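Local coordinates for protein putative branched-chain amino acid ABC transporter (Rhodospirillum rubrum ATCC 11170, PDB 3HUT) that probably binds branched-chain or related amino acids in the periplasm and hands them to an ABC transporter for uptake, at residues 22-34 against 261-273. Sequence-based numbering, arbitrary orientation.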
# COMPACT_ATOMS: atom_id res chain seq x y z
N ARG A 22 -1.33 15.71 -5.91
CA ARG A 22 -2.68 16.20 -6.08
C ARG A 22 -3.73 15.30 -5.45
O ARG A 22 -4.64 15.79 -4.77
CB ARG A 22 -2.98 16.43 -7.57
CG ARG A 22 -2.30 17.68 -8.13
CD ARG A 22 -2.85 18.08 -9.51
NE ARG A 22 -2.48 17.14 -10.56
CZ ARG A 22 -1.32 17.16 -11.22
NH1 ARG A 22 -0.41 18.09 -10.95
NH2 ARG A 22 -1.09 16.27 -12.18
N VAL A 23 -3.61 13.98 -5.62
CA VAL A 23 -4.60 13.09 -5.04
C VAL A 23 -4.42 13.00 -3.52
O VAL A 23 -5.36 12.69 -2.79
CB VAL A 23 -4.56 11.67 -5.68
CG1 VAL A 23 -4.80 11.78 -7.18
CG2 VAL A 23 -3.24 10.97 -5.38
N PHE A 24 -3.21 13.29 -3.05
CA PHE A 24 -2.93 13.29 -1.62
C PHE A 24 -3.72 14.44 -1.00
O PHE A 24 -4.34 14.30 0.05
CB PHE A 24 -1.44 13.53 -1.36
CG PHE A 24 -0.59 12.28 -1.37
CD1 PHE A 24 -1.13 11.04 -1.73
CD2 PHE A 24 0.76 12.35 -1.03
CE1 PHE A 24 -0.33 9.89 -1.75
CE2 PHE A 24 1.56 11.21 -1.05
CZ PHE A 24 1.01 9.98 -1.41
N GLN A 25 -3.68 15.58 -1.67
CA GLN A 25 -4.37 16.77 -1.20
C GLN A 25 -5.89 16.61 -1.29
O GLN A 25 -6.62 17.10 -0.43
CB GLN A 25 -3.90 17.99 -1.99
CG GLN A 25 -4.39 19.32 -1.44
CD GLN A 25 -3.50 20.48 -1.86
OE1 GLN A 25 -3.17 20.63 -3.03
NE2 GLN A 25 -3.12 21.31 -0.89
N GLU A 26 -6.36 15.93 -2.33
CA GLU A 26 -7.80 15.72 -2.48
C GLU A 26 -8.29 14.85 -1.33
O GLU A 26 -9.31 15.14 -0.70
CB GLU A 26 -8.10 15.04 -3.82
CG GLU A 26 -7.77 15.89 -5.04
CD GLU A 26 -8.23 15.24 -6.34
OE1 GLU A 26 -8.02 14.02 -6.50
OE2 GLU A 26 -8.78 15.95 -7.20
N ALA A 27 -7.55 13.78 -1.05
CA ALA A 27 -7.91 12.86 0.02
C ALA A 27 -7.76 13.53 1.39
O ALA A 27 -8.62 13.38 2.26
CB ALA A 27 -7.03 11.62 -0.04
N ALA A 28 -6.68 14.28 1.56
CA ALA A 28 -6.42 14.98 2.82
C ALA A 28 -7.57 15.90 3.19
O ALA A 28 -8.05 15.90 4.33
CB ALA A 28 -5.13 15.78 2.73
N ARG A 29 -8.00 16.69 2.22
CA ARG A 29 -9.09 17.64 2.41
C ARG A 29 -10.36 16.96 2.91
O ARG A 29 -11.01 17.44 3.84
CB ARG A 29 -9.36 18.37 1.08
CG ARG A 29 -10.70 19.07 0.96
CD ARG A 29 -10.80 20.33 1.80
NE ARG A 29 -11.97 21.13 1.41
CZ ARG A 29 -12.34 22.25 2.01
NH1 ARG A 29 -11.64 22.73 3.03
NH2 ARG A 29 -13.42 22.91 1.59
N LEU A 30 -10.72 15.84 2.29
CA LEU A 30 -11.93 15.12 2.68
C LEU A 30 -11.85 14.65 4.14
O LEU A 30 -12.78 14.86 4.91
CB LEU A 30 -12.12 13.91 1.76
CG LEU A 30 -13.49 13.24 1.74
CD1 LEU A 30 -14.54 14.24 1.28
CD2 LEU A 30 -13.46 12.06 0.78
N GLN A 31 -10.74 14.02 4.49
CA GLN A 31 -10.54 13.51 5.85
C GLN A 31 -10.51 14.64 6.89
O GLN A 31 -11.19 14.58 7.92
CB GLN A 31 -9.22 12.73 5.90
CG GLN A 31 -8.99 11.91 7.16
CD GLN A 31 -9.92 10.71 7.27
OE1 GLN A 31 -11.05 10.82 7.77
NE2 GLN A 31 -9.46 9.55 6.80
N LEU A 32 -9.71 15.67 6.62
CA LEU A 32 -9.58 16.79 7.54
C LEU A 32 -10.93 17.47 7.77
O LEU A 32 -11.32 17.73 8.91
CB LEU A 32 -8.58 17.82 7.00
CG LEU A 32 -8.26 18.97 7.94
CD1 LEU A 32 -7.54 18.43 9.18
CD2 LEU A 32 -7.39 19.99 7.23
N ASP A 33 -11.65 17.75 6.69
CA ASP A 33 -12.94 18.39 6.83
C ASP A 33 -13.88 17.56 7.70
O ASP A 33 -14.56 18.10 8.56
CB ASP A 33 -13.57 18.65 5.45
CG ASP A 33 -12.90 19.80 4.72
OD1 ASP A 33 -12.06 20.50 5.32
OD2 ASP A 33 -13.22 20.01 3.53
N ARG A 34 -13.89 16.24 7.49
CA ARG A 34 -14.75 15.38 8.30
C ARG A 34 -14.34 15.42 9.76
O ARG A 34 -15.18 15.55 10.65
CB ARG A 34 -14.69 13.92 7.82
CG ARG A 34 -15.14 13.72 6.39
CD ARG A 34 -15.42 12.25 6.11
NE ARG A 34 -15.36 11.96 4.68
CZ ARG A 34 -15.67 10.78 4.14
NH1 ARG A 34 -16.07 9.78 4.91
NH2 ARG A 34 -15.55 10.60 2.83
N VAL A 261 -16.77 2.03 0.69
CA VAL A 261 -17.60 2.71 -0.32
C VAL A 261 -17.98 4.13 0.05
O VAL A 261 -18.18 4.97 -0.82
CB VAL A 261 -18.89 1.92 -0.64
CG1 VAL A 261 -19.70 2.64 -1.72
CG2 VAL A 261 -18.55 0.50 -1.07
N GLU A 262 -18.09 4.41 1.35
CA GLU A 262 -18.43 5.75 1.79
C GLU A 262 -17.34 6.72 1.35
O GLU A 262 -17.61 7.85 0.95
CB GLU A 262 -18.59 5.80 3.31
CG GLU A 262 -19.09 7.14 3.83
CD GLU A 262 -20.44 7.52 3.25
OE1 GLU A 262 -21.03 6.70 2.51
OE2 GLU A 262 -20.91 8.65 3.52
N PHE A 263 -16.09 6.26 1.42
CA PHE A 263 -14.96 7.07 0.99
C PHE A 263 -15.00 7.14 -0.54
O PHE A 263 -14.85 8.22 -1.12
CB PHE A 263 -13.64 6.43 1.42
CG PHE A 263 -12.45 6.92 0.63
CD1 PHE A 263 -12.02 8.23 0.74
CD2 PHE A 263 -11.77 6.05 -0.23
CE1 PHE A 263 -10.92 8.69 0.01
CE2 PHE A 263 -10.67 6.50 -0.96
CZ PHE A 263 -10.24 7.82 -0.84
N VAL A 264 -15.18 5.99 -1.17
CA VAL A 264 -15.22 5.93 -2.63
C VAL A 264 -16.31 6.85 -3.17
O VAL A 264 -16.07 7.62 -4.10
CB VAL A 264 -15.47 4.48 -3.12
CG1 VAL A 264 -15.59 4.44 -4.64
CG2 VAL A 264 -14.32 3.58 -2.67
N SER A 265 -17.49 6.78 -2.56
CA SER A 265 -18.63 7.61 -2.96
C SER A 265 -18.37 9.09 -2.73
O SER A 265 -18.57 9.92 -3.63
CB SER A 265 -19.88 7.19 -2.17
OG SER A 265 -20.99 8.02 -2.47
N ALA A 266 -17.92 9.44 -1.53
CA ALA A 266 -17.62 10.83 -1.19
C ALA A 266 -16.58 11.42 -2.14
O ALA A 266 -16.71 12.56 -2.59
CB ALA A 266 -17.12 10.93 0.24
N TYR A 267 -15.55 10.63 -2.42
CA TYR A 267 -14.45 11.05 -3.28
C TYR A 267 -14.88 11.31 -4.73
O TYR A 267 -14.55 12.34 -5.31
CB TYR A 267 -13.36 9.98 -3.27
CG TYR A 267 -12.04 10.47 -3.82
CD1 TYR A 267 -11.04 10.94 -2.96
CD2 TYR A 267 -11.79 10.48 -5.19
CE1 TYR A 267 -9.83 11.40 -3.45
CE2 TYR A 267 -10.58 10.95 -5.69
CZ TYR A 267 -9.60 11.40 -4.82
OH TYR A 267 -8.40 11.85 -5.30
N GLU A 268 -15.61 10.36 -5.31
CA GLU A 268 -16.07 10.48 -6.69
C GLU A 268 -17.03 11.65 -6.83
O GLU A 268 -16.98 12.40 -7.80
CB GLU A 268 -16.74 9.19 -7.15
CG GLU A 268 -15.84 7.97 -7.03
CD GLU A 268 -16.45 6.71 -7.64
OE1 GLU A 268 -17.64 6.44 -7.38
OE2 GLU A 268 -15.72 6.00 -8.37
N THR A 269 -17.90 11.80 -5.84
CA THR A 269 -18.88 12.88 -5.85
C THR A 269 -18.22 14.25 -5.81
O THR A 269 -18.57 15.15 -6.58
CB THR A 269 -19.83 12.77 -4.64
OG1 THR A 269 -20.66 11.61 -4.79
CG2 THR A 269 -20.71 14.01 -4.52
N LEU A 270 -17.25 14.39 -4.92
CA LEU A 270 -16.55 15.66 -4.77
C LEU A 270 -15.50 15.96 -5.83
O LEU A 270 -15.36 17.11 -6.25
CB LEU A 270 -15.90 15.71 -3.38
CG LEU A 270 -15.07 16.95 -3.04
CD1 LEU A 270 -15.93 18.20 -3.18
CD2 LEU A 270 -14.54 16.82 -1.62
N TYR A 271 -14.76 14.94 -6.26
CA TYR A 271 -13.69 15.14 -7.24
C TYR A 271 -13.97 14.67 -8.66
O TYR A 271 -13.16 14.93 -9.57
CB TYR A 271 -12.41 14.49 -6.70
CG TYR A 271 -12.01 15.07 -5.37
CD1 TYR A 271 -11.67 16.42 -5.26
CD2 TYR A 271 -12.00 14.29 -4.21
CE1 TYR A 271 -11.35 16.98 -4.03
CE2 TYR A 271 -11.68 14.85 -2.97
CZ TYR A 271 -11.35 16.20 -2.89
OH TYR A 271 -11.04 16.77 -1.68
N GLY A 272 -15.09 14.00 -8.87
CA GLY A 272 -15.45 13.55 -10.20
C GLY A 272 -14.52 12.52 -10.82
O GLY A 272 -14.44 12.41 -12.05
N ALA A 273 -13.82 11.75 -9.99
CA ALA A 273 -12.92 10.72 -10.50
C ALA A 273 -12.80 9.59 -9.49
O ALA A 273 -13.03 9.79 -8.30
CB ALA A 273 -11.54 11.32 -10.78
O HOH W 1 -10.34 16.35 -9.33
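Two helices of one lobe of a periplasmic binding protein, 18-37 and 258-271, pack at 114° (10.9 Å between the axes of 22-34 and 261-271): E26, L30 and R34 meet A266, Y267 and Y271. E26 lies along the Y271 ring: its CB sits over the face, 3.6 Å from the ring centroid, as a CH-pi contact, and the carboxylate is stacked on the same ring with the planes 29° apart. L270 CG of the same helix lies over the opposite face, so the Y271 ring is held between E26 and L270. Y271 OH reaches back to the main chain, giving a weak hydrogen bond to E26 O at 2.6 Å; that carbonyl also takes a weak, long helical bond from L30 N. E26 CG stands anti to its carbonyl carbon (chi1 -65°) and the chain runs extended, bringing OE1 within 2.5 Å of Y267 OH, whose ring is nearly perpendicular to the carboxylate. The other oxygen, OE2, accepts from a water that also donates to Y271 O, bridging to the end of the second helix. Farther along, L30 is a knob in the hole formed by F263, A266, Y267 and L270, with CD2 3.9 Å from A266 CB and CD1 against L270 CD2. R34 stretches across A266. Behind the interface, helix 277-296 touches both partners, the Y283 ring stacking on F263 and its main-chain O accepting from Q31 NE2. Helix 18-37, which follows strand 5-11 of the parallel sheet, joins a helix some 230 residues later, as expected of the bilobed leucine-binding protein family, whose chain crosses between lobes repeatedly.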